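Side-chain contacts in odorant-binding protein 2a (Homo sapiens, PDB 4RUN), which binds and carries small hydrophobic volatile molecules, with higher affinity for aldehydes and large fatty acids, as a monomeric, secreted lipocalin of the olfactory system: residues 39-42 / 46-49; 72-77 / 81-86; 87-92 / 129-134; 123-128 / 142-147. The protein carries 2 engineered substitutions. All blocks are in the same frame, centred on the assembly; numbering follows the deposited sequence.

Contact 1: residues 39-42 / 46-49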
loop_
_atom_site.group_PDB
_atom_site.type_symbol
_atom_site.label_atom_id
_atom_site.label_comp_id
_atom_site.label_asym_id
_atom_site.label_seq_id
_atom_site.Cartn_x
_atom_site.Cartn_y
_atom_site.Cartn_z
ATOM N N VAL A 39 6.984 7.009 6.621
ATOM C CA VAL A 39 5.905 7.125 7.588
ATOM C C VAL A 39 6.429 7.851 8.829
ATOM O O VAL A 39 7.406 7.416 9.434
ATOM C CB VAL A 39 5.369 5.725 7.964
ATOM C CG1 VAL A 39 4.204 5.822 8.941
ATOM C CG2 VAL A 39 4.939 4.976 6.711
ATOM N N THR A 40 5.773 8.948 9.201
ATOM C CA THR A 40 6.158 9.739 10.368
ATOM C C THR A 40 4.967 9.890 11.310
ATOM O O THR A 40 3.836 10.031 10.851
ATOM C CB THR A 40 6.652 11.139 9.956
ATOM O OG1 THR A 40 5.693 11.757 9.093
ATOM C CG2 THR A 40 7.970 11.048 9.224
ATOM N N ALA A 41 5.228 9.868 12.619
ATOM C CA ALA A 41 4.192 10.074 13.642
ATOM C C ALA A 41 3.954 11.564 13.872
ATOM O O ALA A 41 4.877 12.370 13.740
ATOM C CB ALA A 41 4.593 9.401 14.949
ATOM N N LEU A 42 2.716 11.922 14.211
ATOM C CA LEU A 42 2.334 13.321 14.418
ATOM C C LEU A 42 1.744 13.549 15.815
ATOM O O LEU A 42 1.062 14.543 16.053
ATOM C CB LEU A 42 1.317 13.741 13.351
ATOM C CG LEU A 42 1.742 13.518 11.895
ATOM C CD1 LEU A 42 0.575 13.780 10.952
ATOM C CD2 LEU A 42 2.943 14.386 11.545
ATOM N N ASN A 46 -1.528 9.427 15.528
ATOM C CA ASN A 46 -1.764 9.744 14.121
ATOM C C ASN A 46 -0.479 9.729 13.328
ATOM O O ASN A 46 0.581 10.138 13.819
ATOM C CB ASN A 46 -2.422 11.118 13.955
ATOM C CG ASN A 46 -3.799 11.183 14.574
ATOM O OD1 ASN A 46 -4.078 10.497 15.553
ATOM N ND2 ASN A 46 -4.668 12.008 14.004
ATOM N N LEU A 47 -0.591 9.279 12.084
ATOM C CA LEU A 47 0.566 9.093 11.231
ATOM C C LEU A 47 0.418 9.827 9.917
ATOM O O LEU A 47 -0.635 10.375 9.591
ATOM C CB LEU A 47 0.774 7.608 10.956
ATOM C CG LEU A 47 0.951 6.707 12.174
ATOM C CD1 LEU A 47 1.117 5.266 11.722
ATOM C CD2 LEU A 47 2.132 7.157 13.028
ATOM N N GLU A 48 1.508 9.831 9.168
ATOM C CA GLU A 48 1.537 10.437 7.871
ATOM C C GLU A 48 2.483 9.638 7.019
ATOM O O GLU A 48 3.609 9.362 7.434
ATOM C CB GLU A 48 2.044 11.850 8.002
ATOM C CG GLU A 48 2.112 12.620 6.708
ATOM C CD GLU A 48 2.731 13.964 6.947
ATOM O OE1 GLU A 48 3.940 14.007 7.233
ATOM O OE2 GLU A 48 1.995 14.965 6.897
ATOM N N ALA A 49 2.007 9.257 5.838
ATOM C CA ALA A 49 2.809 8.523 4.881
ATOM C C ALA A 49 3.062 9.425 3.687
ATOM O O ALA A 49 2.140 10.058 3.188
ATOM C CB ALA A 49 2.083 7.259 4.451
#
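Leu47 turns its CG opposite the carbonyl carbon, beside its own backbone N (chi1 -57°), and the end of its side chain leans back over the neighbouring strand toward Ala41 and Val39. The two methyls share the work: Leu47 CD2 lies 3.6 Å from Ala41 CA and close to the Ala41 methyl as well, while Leu47 CD1 meets Val39 CG1 at 4.2 Å. Val39 swings CG1 away from its backbone N (chi1 -178°), which leaves Val39 CG2 on the side of Ala49, 4.3 Å from Ala49 CB. These four apolar side chains occupy one face of the antiparallel pair. On the other face the side chains of Thr40 and Glu48 stand alongside each other and project to the same side, with Thr40 OG1 3.4 Å from Glu48 OE1. Leu42 drapes over this face and sets Leu42 CD1 3.8 Å from Glu48 CB, so that the aliphatic root of the glutamate is flanked by a leucine methyl and the threonine hydroxyl. Thr40 and Glu48 form the hydrogen-bonded pair: Thr40 N donates to Glu48 O at 2.8 Å, and Glu48 N donates in return to Thr40 O. A third bond, Leu42 N to Asn46 O at 2.8 Å, continues the ladder toward the turn. This is the turn end of the hairpin of strands 33-41 and 47-55. Strand 58-66 carries the sheet onward beyond 47-55, with Leu65 touching Leu42 and Lys63 touching Glu48; on the other side of strand 33-41 Val39 bonds through its backbone to Gly12 of strand 12-21, and Ile10, in a loop, touches Leu47.

Contact 2: residues 72-77 / 81-86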
loop_
_atom_site.group_PDB
_atom_site.type_symbol
_atom_site.label_atom_id
_atom_site.label_comp_id
_atom_site.label_asym_id
_atom_site.label_seq_id
_atom_site.Cartn_x
_atom_site.Cartn_y
_atom_site.Cartn_z
ATOM N N PRO A 72 -5.721 -1.674 16.879
ATOM C CA PRO A 72 -4.337 -1.542 16.429
ATOM C C PRO A 72 -4.163 -2.135 15.039
ATOM O O PRO A 72 -4.774 -3.160 14.721
ATOM C CB PRO A 72 -3.538 -2.333 17.470
ATOM C CG PRO A 72 -4.511 -3.280 18.076
ATOM C CD PRO A 72 -5.869 -2.652 17.972
ATOM N N GLY A 73 -3.358 -1.473 14.212
ATOM C CA GLY A 73 -3.172 -1.896 12.826
ATOM C C GLY A 73 -4.180 -1.300 11.857
ATOM O O GLY A 73 -3.921 -1.265 10.662
ATOM N N LYS A 74 -5.315 -0.820 12.372
ATOM C CA LYS A 74 -6.365 -0.199 11.562
ATOM C C LYS A 74 -6.307 1.338 11.649
ATOM O O LYS A 74 -6.304 1.906 12.744
ATOM C CB LYS A 74 -7.737 -0.702 12.018
ATOM C CG LYS A 74 -8.934 -0.091 11.301
ATOM C CD LYS A 74 -10.219 -0.543 11.969
ATOM C CE LYS A 74 -11.425 0.231 11.474
ATOM N NZ LYS A 74 -12.508 0.176 12.494
ATOM N N PHE A 75 -6.265 1.991 10.488
ATOM C CA PHE A 75 -6.235 3.451 10.394
ATOM C C PHE A 75 -7.265 3.945 9.399
ATOM O O PHE A 75 -7.827 3.163 8.635
ATOM C CB PHE A 75 -4.879 3.936 9.915
ATOM C CG PHE A 75 -3.759 3.599 10.833
ATOM C CD1 PHE A 75 -3.122 2.372 10.744
ATOM C CD2 PHE A 75 -3.318 4.522 11.767
ATOM C CE1 PHE A 75 -2.062 2.068 11.584
ATOM C CE2 PHE A 75 -2.268 4.228 12.612
ATOM C CZ PHE A 75 -1.638 3.000 12.521
ATOM N N SER A 76 -7.491 5.255 9.408
ATOM C CA SER A 76 -8.414 5.888 8.477
ATOM C C SER A 76 -7.768 7.117 7.856
ATOM O O SER A 76 -6.909 7.756 8.470
ATOM C CB SER A 76 -9.719 6.261 9.189
ATOM O OG SER A 76 -9.488 7.159 10.245
ATOM N N ALA A 77 -8.196 7.452 6.643
ATOM C CA ALA A 77 -7.647 8.595 5.920
ATOM C C ALA A 77 -8.737 9.295 5.140
ATOM O O ALA A 77 -9.779 8.703 4.857
ATOM C CB ALA A 77 -6.543 8.149 4.987
ATOM N N ARG A 81 -13.064 8.307 4.636
ATOM C CA ARG A 81 -13.399 7.824 3.297
ATOM C C ARG A 81 -12.675 6.491 3.027
ATOM O O ARG A 81 -13.256 5.554 2.468
ATOM C CB ARG A 81 -12.976 8.875 2.267
ATOM C CG ARG A 81 -13.517 8.684 0.860
ATOM C CD ARG A 81 -12.805 9.601 -0.116
ATOM N NE ARG A 81 -11.575 8.955 -0.568
ATOM C CZ ARG A 81 -10.458 9.572 -0.941
ATOM N NH1 ARG A 81 -10.365 10.893 -0.940
ATOM N NH2 ARG A 81 -9.410 8.841 -1.333
ATOM N N LYS A 82 -11.418 6.424 3.463
ATOM C CA LYS A 82 -10.547 5.277 3.254
ATOM C C LYS A 82 -10.156 4.637 4.594
ATOM O O LYS A 82 -9.792 5.346 5.544
ATOM C CB LYS A 82 -9.305 5.759 2.516
ATOM C CG LYS A 82 -8.338 4.671 2.075
ATOM C CD LYS A 82 -7.332 5.233 1.077
ATOM C CE LYS A 82 -6.368 4.176 0.572
ATOM N NZ LYS A 82 -5.460 4.702 -0.491
ATOM N N LEU A 83 -10.261 3.307 4.683
ATOM C CA LEU A 83 -9.769 2.569 5.850
ATOM C C LEU A 83 -8.568 1.748 5.440
ATOM O O LEU A 83 -8.528 1.216 4.332
ATOM C CB LEU A 83 -10.846 1.659 6.432
ATOM C CG LEU A 83 -12.004 2.405 7.095
ATOM C CD1 LEU A 83 -13.205 1.494 7.302
ATOM C CD2 LEU A 83 -11.547 3.008 8.408
ATOM N N ILE A 84 -7.606 1.652 6.352
ATOM C CA ILE A 84 -6.279 1.117 6.074
ATOM C C ILE A 84 -5.844 0.162 7.190
ATOM O O ILE A 84 -5.741 0.564 8.348
ATOM C CB ILE A 84 -5.250 2.263 5.992
ATOM C CG1 ILE A 84 -5.521 3.156 4.782
ATOM C CG2 ILE A 84 -3.830 1.721 5.896
ATOM C CD1 ILE A 84 -4.962 4.556 4.946
ATOM N N TYR A 85 -5.558 -1.084 6.815
ATOM C CA TYR A 85 -5.155 -2.139 7.748
ATOM C C TYR A 85 -3.728 -2.538 7.443
ATOM O O TYR A 85 -3.367 -2.690 6.276
ATOM C CB TYR A 85 -6.044 -3.373 7.594
ATOM C CG TYR A 85 -7.518 -3.066 7.685
ATOM C CD1 TYR A 85 -8.171 -2.379 6.666
ATOM C CD2 TYR A 85 -8.256 -3.443 8.787
ATOM C CE1 TYR A 85 -9.515 -2.081 6.744
ATOM C CE2 TYR A 85 -9.610 -3.148 8.871
ATOM C CZ TYR A 85 -10.233 -2.466 7.838
ATOM O OH TYR A 85 -11.579 -2.160 7.902
ATOM N N LEU A 86 -2.917 -2.683 8.483
ATOM C CA LEU A 86 -1.576 -3.222 8.343
ATOM C C LEU A 86 -1.596 -4.551 9.056
ATOM O O LEU A 86 -1.943 -4.616 10.230
ATOM C CB LEU A 86 -0.518 -2.280 8.938
ATOM C CG LEU A 86 0.931 -2.492 8.458
ATOM C CD1 LEU A 86 1.042 -2.344 6.945
ATOM C CD2 LEU A 86 1.914 -1.541 9.138
#
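Lys74 and Tyr85 run alongside each other, both outward from the same face, with Lys74 CG 4.0 Å from Tyr85 CE2 in an oblique approach to the ring. The lysine chain stays extended, and farther out Lys74 CE passes across Leu83, 4.1 Å from Leu83 CD2. Leu83 CD2 also packs 3.8 Å from Ser76 CB, so Leu83 reaches over the neighbouring strand between Lys74 and Ser76. The opposite face is more deeply buried. Phe75, with CG beside its backbone N (chi1 -62°), presents its ring edge to Ile84 O, while Ile84 sends Ile84 CD1 along the sheet to Ala77 CB at 3.9 Å. Between the two faces, Phe75 and Ile84 exchange two backbone hydrogen bonds. Gly73 O accepts Leu86 N at one end, and Ala77 pairs with Lys82 at the other. Arg81 is bound outside the pair by a salt bridge to Asp101, and Lys82 NZ by a citrate probably left from crystallisation. Ile10 and Met66 also touch Phe75. With Arg81 and Lys82 both facing Ala77, the pairing ends in a classic beta bulge, within a hairpin of the lipocalin beta barrel.

Contact 3: residues 87-92 / 129-134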
loop_
_atom_site.group_PDB
_atom_site.type_symbol
_atom_site.label_atom_id
_atom_site.label_comp_id
_atom_site.label_asym_id
_atom_site.label_seq_id
_atom_site.Cartn_x
_atom_site.Cartn_y
_atom_site.Cartn_z
ATOM N N GLN A 87 -1.248 -5.610 8.336
ATOM C CA GLN A 87 -1.257 -6.965 8.884
ATOM C C GLN A 87 0.082 -7.628 8.612
ATOM O O GLN A 87 0.670 -7.440 7.549
ATOM C CB GLN A 87 -2.350 -7.811 8.243
ATOM C CG GLN A 87 -3.744 -7.196 8.241
ATOM C CD GLN A 87 -4.714 -7.996 7.383
ATOM O OE1 GLN A 87 -4.537 -9.207 7.188
ATOM N NE2 GLN A 87 -5.747 -7.326 6.867
ATOM N N GLU A 88 0.554 -8.403 9.579
ATOM C CA GLU A 88 1.775 -9.174 9.422
ATOM C C GLU A 88 1.483 -10.257 8.377
ATOM O O GLU A 88 0.399 -10.841 8.370
ATOM C CB GLU A 88 2.245 -9.724 10.784
ATOM C CG GLU A 88 3.736 -9.529 11.001
ATOM C CD GLU A 88 4.171 -9.638 12.453
ATOM O OE1 GLU A 88 3.310 -9.600 13.349
ATOM O OE2 GLU A 88 5.383 -9.784 12.699
ATOM N N LEU A 89 2.399 -10.440 7.430
ATOM C CA LEU A 89 2.264 -11.497 6.439
ATOM C C LEU A 89 3.041 -12.703 6.981
ATOM O O LEU A 89 4.279 -12.724 6.957
ATOM C CB LEU A 89 2.803 -11.058 5.082
ATOM C CG LEU A 89 2.616 -12.063 3.940
ATOM C CD1 LEU A 89 1.141 -12.405 3.724
ATOM C CD2 LEU A 89 3.221 -11.510 2.657
ATOM N N PRO A 90 2.317 -13.714 7.487
ATOM C CA PRO A 90 2.979 -14.842 8.144
ATOM C C PRO A 90 3.981 -15.624 7.284
ATOM O O PRO A 90 3.787 -15.790 6.077
ATOM C CB PRO A 90 1.809 -15.744 8.544
ATOM C CG PRO A 90 0.626 -14.844 8.607
ATOM C CD PRO A 90 0.847 -13.855 7.503
ATOM N N GLY A 91 5.042 -16.100 7.928
ATOM C CA GLY A 91 6.078 -16.884 7.266
ATOM C C GLY A 91 7.156 -16.051 6.614
ATOM O O GLY A 91 8.063 -16.576 5.963
ATOM N N THR A 92 7.060 -14.744 6.783
ATOM C CA THR A 92 8.052 -13.848 6.222
ATOM C C THR A 92 8.107 -12.615 7.111
ATOM O O THR A 92 7.404 -12.527 8.136
ATOM C CB THR A 92 7.751 -13.478 4.750
ATOM O OG1 THR A 92 8.641 -12.438 4.330
ATOM C CG2 THR A 92 6.333 -13.012 4.599
ATOM N N LYS A 129 0.049 -13.589 -2.549
ATOM C CA LYS A 129 -0.950 -14.092 -3.483
ATOM C C LYS A 129 -2.003 -14.915 -2.751
ATOM O O LYS A 129 -3.194 -14.685 -2.920
ATOM C CB LYS A 129 -0.251 -14.935 -4.539
ATOM C CG LYS A 129 -1.141 -15.631 -5.544
ATOM C CD LYS A 129 -0.247 -16.302 -6.583
ATOM C CE LYS A 129 -0.889 -17.528 -7.209
ATOM N NZ LYS A 129 0.132 -18.409 -7.849
ATOM N N LYS A 130 -1.558 -15.886 -1.960
ATOM C CA LYS A 130 -2.457 -16.719 -1.136
ATOM C C LYS A 130 -3.390 -15.879 -0.279
ATOM O O LYS A 130 -4.581 -16.141 -0.215
ATOM C CB LYS A 130 -1.648 -17.626 -0.199
ATOM C CG LYS A 130 -0.887 -18.740 -0.878
ATOM C CD LYS A 130 0.223 -19.229 0.046
ATOM C CE LYS A 130 0.616 -20.671 -0.240
ATOM N NZ LYS A 130 2.078 -20.872 -0.040
ATOM N N LEU A 131 -2.835 -14.890 0.410
ATOM C CA LEU A 131 -3.636 -14.048 1.290
ATOM C C LEU A 131 -4.606 -13.193 0.467
ATOM O O LEU A 131 -5.771 -13.009 0.820
ATOM C CB LEU A 131 -2.731 -13.167 2.149
ATOM C CG LEU A 131 -3.415 -12.095 3.018
ATOM C CD1 LEU A 131 -2.532 -11.725 4.211
ATOM C CD2 LEU A 131 -3.793 -10.849 2.213
ATOM N N VAL A 132 -4.106 -12.678 -0.637
ATOM C CA VAL A 132 -4.905 -11.893 -1.562
ATOM C C VAL A 132 -6.132 -12.665 -2.056
ATOM O O VAL A 132 -7.232 -12.121 -2.079
ATOM C CB VAL A 132 -4.011 -11.395 -2.724
ATOM C CG1 VAL A 132 -4.804 -11.154 -4.000
ATOM C CG2 VAL A 132 -3.297 -10.132 -2.284
ATOM N N GLN A 133 -5.939 -13.926 -2.431
ATOM C CA GLN A 133 -7.023 -14.773 -2.932
ATOM C C GLN A 133 -8.067 -15.107 -1.870
ATOM O O GLN A 133 -9.259 -15.226 -2.176
ATOM C CB GLN A 133 -6.451 -16.063 -3.502
ATOM C CG GLN A 133 -5.627 -15.846 -4.758
ATOM C CD GLN A 133 -4.873 -17.089 -5.188
ATOM O OE1 GLN A 133 -4.318 -17.814 -4.349
ATOM N NE2 GLN A 133 -4.832 -17.338 -6.499
ATOM N N HIS A 134 -7.595 -15.290 -0.636
ATOM C CA HIS A 134 -8.443 -15.489 0.550
ATOM C C HIS A 134 -9.476 -14.374 0.642
ATOM O O HIS A 134 -10.641 -14.631 0.938
ATOM C CB HIS A 134 -7.553 -15.520 1.814
ATOM C CG HIS A 134 -8.262 -15.864 3.096
ATOM N ND1 HIS A 134 -8.199 -15.049 4.208
ATOM C CD2 HIS A 134 -9.005 -16.937 3.462
ATOM C CE1 HIS A 134 -8.892 -15.590 5.193
ATOM N NE2 HIS A 134 -9.393 -16.735 4.766
#
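Leu89 and Leu131 meet through single methyls, Leu89 CD1 against Leu131 CD1 at 3.8 Å, where the chain following strand 82-88 passes beside helix 122-134. From the start of the helical segment, Lys129 and Lys130 direct their charges elsewhere: Lys130 NZ forms a salt bridge with Glu127 one turn back, and Lys129 has long, weak ion pairs with Glu126 and Glu139. Leu131 follows and carries the helix side of the contact, its side chain setting out toward segment 87-92. Its CG stands opposite the backbone N (chi1 173°), reaching outward from the helix, and its CD1 serves two partners. Besides meeting the leucine methyl, Leu131 CD1 lies 4.4 Å from Gln87 OE1, a loose approach with no hydrogen bond in it. Leu89 likewise has CG opposite its backbone N (chi1 -176°); its bond from CA runs past the helix, yet the end of the side chain bends nearer and crosses Leu131 at a slant. Next comes Val132, facing Leu137 instead, and then Gln133, whose backbone N bonds to Lys129 O at 2.9 Å and whose side chain rests on Glu139. His134 closes the segment with a backbone bond to Lys130 O, continuing the helical i to i-4 pattern. Both leucines also touch Val96 of strand 95-103, so Val96 is a common neighbour of the two on the barrel wall. From Leu89 to Thr92 the chain makes a type II beta turn, with Gly91 at positive phi. A helix packed against the outside of an antiparallel barrel is characteristic of the lipocalin fold.

Contact 4: residues 123-128 / 142-147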
loop_
_atom_site.group_PDB
_atom_site.type_symbol
_atom_site.label_atom_id
_atom_site.label_comp_id
_atom_site.label_asym_id
_atom_site.label_seq_id
_atom_site.Cartn_x
_atom_site.Cartn_y
_atom_site.Cartn_z
ATOM N N GLU A 123 8.991 -16.430 -2.158
ATOM C CA GLU A 123 8.109 -17.090 -1.196
ATOM C C GLU A 123 7.194 -16.054 -0.545
ATOM O O GLU A 123 6.038 -16.330 -0.275
ATOM C CB GLU A 123 8.908 -17.876 -0.146
ATOM C CG GLU A 123 8.100 -18.980 0.527
ATOM C CD GLU A 123 8.949 -19.991 1.319
ATOM O OE1 GLU A 123 10.112 -19.687 1.699
ATOM O OE2 GLU A 123 8.444 -21.118 1.558
ATOM N N ALA A 124 7.696 -14.847 -0.351
ATOM C CA ALA A 124 6.887 -13.770 0.178
ATOM C C ALA A 124 5.792 -13.312 -0.807
ATOM O O ALA A 124 4.649 -13.053 -0.412
ATOM C CB ALA A 124 7.780 -12.614 0.550
ATOM N N LEU A 125 6.130 -13.253 -2.091
ATOM C CA LEU A 125 5.144 -12.929 -3.109
ATOM C C LEU A 125 4.059 -13.972 -3.168
ATOM O O LEU A 125 2.914 -13.665 -3.469
ATOM C CB LEU A 125 5.802 -12.821 -4.494
ATOM C CG LEU A 125 6.660 -11.583 -4.742
ATOM C CD1 LEU A 125 7.318 -11.652 -6.111
ATOM C CD2 LEU A 125 5.803 -10.337 -4.629
ATOM N N GLU A 126 4.427 -15.217 -2.915
ATOM C CA GLU A 126 3.469 -16.302 -2.928
ATOM C C GLU A 126 2.492 -16.254 -1.758
ATOM O O GLU A 126 1.314 -16.566 -1.917
ATOM C CB GLU A 126 4.211 -17.622 -2.852
ATOM C CG GLU A 126 3.667 -18.648 -3.804
ATOM C CD GLU A 126 4.038 -18.323 -5.220
ATOM O OE1 GLU A 126 5.245 -18.352 -5.508
ATOM O OE2 GLU A 126 3.134 -18.046 -6.022
ATOM N N GLU A 127 2.997 -15.920 -0.579
ATOM C CA GLU A 127 2.133 -15.765 0.598
ATOM C C GLU A 127 1.168 -14.602 0.393
ATOM O O GLU A 127 0.003 -14.681 0.788
ATOM C CB GLU A 127 2.954 -15.522 1.864
ATOM C CG GLU A 127 3.747 -16.721 2.313
ATOM C CD GLU A 127 2.866 -17.916 2.590
ATOM O OE1 GLU A 127 3.173 -18.994 2.029
ATOM O OE2 GLU A 127 1.882 -17.782 3.359
ATOM N N PHE A 128 1.676 -13.540 -0.235
ATOM C CA PHE A 128 0.872 -12.402 -0.610
ATOM C C PHE A 128 -0.268 -12.808 -1.526
ATOM O O PHE A 128 -1.405 -12.435 -1.302
ATOM C CB PHE A 128 1.739 -11.388 -1.320
ATOM C CG PHE A 128 1.003 -10.149 -1.730
ATOM C CD1 PHE A 128 0.440 -9.334 -0.772
ATOM C CD2 PHE A 128 0.904 -9.782 -3.066
ATOM C CE1 PHE A 128 -0.215 -8.176 -1.129
ATOM C CE2 PHE A 128 0.246 -8.619 -3.434
ATOM C CZ PHE A 128 -0.312 -7.816 -2.454
ATOM N N ILE A 142 -2.288 -9.143 -9.815
ATOM C CA ILE A 142 -1.138 -8.796 -8.986
ATOM C C ILE A 142 -0.019 -8.309 -9.887
ATOM O O ILE A 142 0.383 -8.991 -10.813
ATOM C CB ILE A 142 -0.608 -9.969 -8.132
ATOM C CG1 ILE A 142 -1.694 -10.461 -7.176
ATOM C CG2 ILE A 142 0.637 -9.537 -7.349
ATOM C CD1 ILE A 142 -1.285 -11.641 -6.323
ATOM N N PHE A 143 0.501 -7.132 -9.584
ATOM C CA PHE A 143 1.522 -6.506 -10.404
ATOM C C PHE A 143 2.555 -5.900 -9.454
ATOM O O PHE A 143 2.282 -5.670 -8.265
ATOM C CB PHE A 143 0.871 -5.500 -11.380
ATOM C CG PHE A 143 0.257 -4.299 -10.718
ATOM C CD1 PHE A 143 -1.070 -4.318 -10.307
ATOM C CD2 PHE A 143 0.993 -3.131 -10.537
ATOM C CE1 PHE A 143 -1.639 -3.198 -9.712
ATOM C CE2 PHE A 143 0.430 -2.007 -9.943
ATOM C CZ PHE A 143 -0.887 -2.037 -9.535
ATOM N N MET A 144 3.760 -5.702 -9.966
ATOM C CA MET A 144 4.886 -5.323 -9.132
ATOM C C MET A 144 5.565 -4.096 -9.684
ATOM O O MET A 144 6.378 -4.174 -10.611
ATOM C CB MET A 144 5.863 -6.484 -9.040
ATOM C CG MET A 144 5.204 -7.754 -8.529
ATOM S SD MET A 144 6.172 -9.148 -9.082
ATOM C CE MET A 144 7.713 -8.825 -8.222
ATOM N N PRO A 145 5.236 -2.939 -9.118
ATOM C CA PRO A 145 5.819 -1.756 -9.735
ATOM C C PRO A 145 7.315 -1.639 -9.495
ATOM O O PRO A 145 7.845 -2.252 -8.578
ATOM C CB PRO A 145 5.053 -0.604 -9.089
ATOM C CG PRO A 145 4.543 -1.146 -7.807
ATOM C CD PRO A 145 4.317 -2.618 -8.017
ATOM N N LEU A 146 7.991 -0.901 -10.361
ATOM C CA LEU A 146 9.427 -0.695 -10.249
ATOM C C LEU A 146 9.710 0.160 -9.036
ATOM O O LEU A 146 9.050 1.177 -8.840
ATOM C CB LEU A 146 9.934 -0.002 -11.491
ATOM C CG LEU A 146 10.150 -0.915 -12.689
ATOM C CD1 LEU A 146 10.553 -0.035 -13.873
ATOM C CD2 LEU A 146 11.172 -2.013 -12.390
ATOM N N GLN A 147 10.649 -0.268 -8.193
ATOM C CA GLN A 147 11.011 0.519 -7.021
ATOM C C GLN A 147 12.062 1.535 -7.413
ATOM O O GLN A 147 13.046 1.188 -8.054
ATOM C CB GLN A 147 11.519 -0.360 -5.891
ATOM C CG GLN A 147 11.355 0.317 -4.526
ATOM C CD GLN A 147 10.060 -0.068 -3.836
ATOM O OE1 GLN A 147 9.290 0.794 -3.377
ATOM N NE2 GLN A 147 9.812 -1.376 -3.745
#
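The helix that flanks the lipocalin barrel meets the chain that follows it here, through two separate apolar touches with no hydrogen bond between the segments. In the first, Leu125 and Met144 meet end on: Leu125 CD1 stands 3.6 Å from Met144 CE and 4.1 Å from Met144 SD. The thioether is bent at its last torsion (chi3 64°), folding the terminal methyl back so that both it and the sulfur face the same leucine methyl. In the second, Phe128 and Ile142 pass one another head to tail. The isoleucine branch Ile142 CG2 comes to the ring's edge, near its plane, 4.0 Å from Phe128 CE2. Phe128 CG lies opposite its backbone N (chi1 -179°), which carries the ring out from the helix toward the barrel. There Ala18 of strand 12-21 and Leu113 of strand 106-115 receive both Leu125 and Phe128, while Ile142 packs on Val20. The two touches are part of the apolar packing between helix and barrel. A C-terminal helix is thus followed by short strands laid on the barrel, 142-143 weakly along 12-21 and 146-147 parallel to 33-41, as in the lipocalin fold.

Overall arrangement
Contacts 1 and 2 are hairpins of the barrel wall, held by backbone ladders; contacts 3 and 4 join the helix to neighbouring segments by apolar side-chain touches, with no hydrogen bond across either. Contact 2, with five buried and no exposed residues among those touching, is more enclosed than contact 1, which has three exposed; contact 4 has one buried and one exposed. The hairpins touch where Leu47 CD1 meets Phe75 CE2 at 3.7 Å. Contacts 3 and 4 share helix 122-134, and Leu89 CD2 lies 3.7 Å from Ala124 O between them. Strand 82-88 runs from contact 2 into contact 3, whereas contacts 1 and 4 lie on opposite sides of the chain's centre, about 25 Å apart between centres.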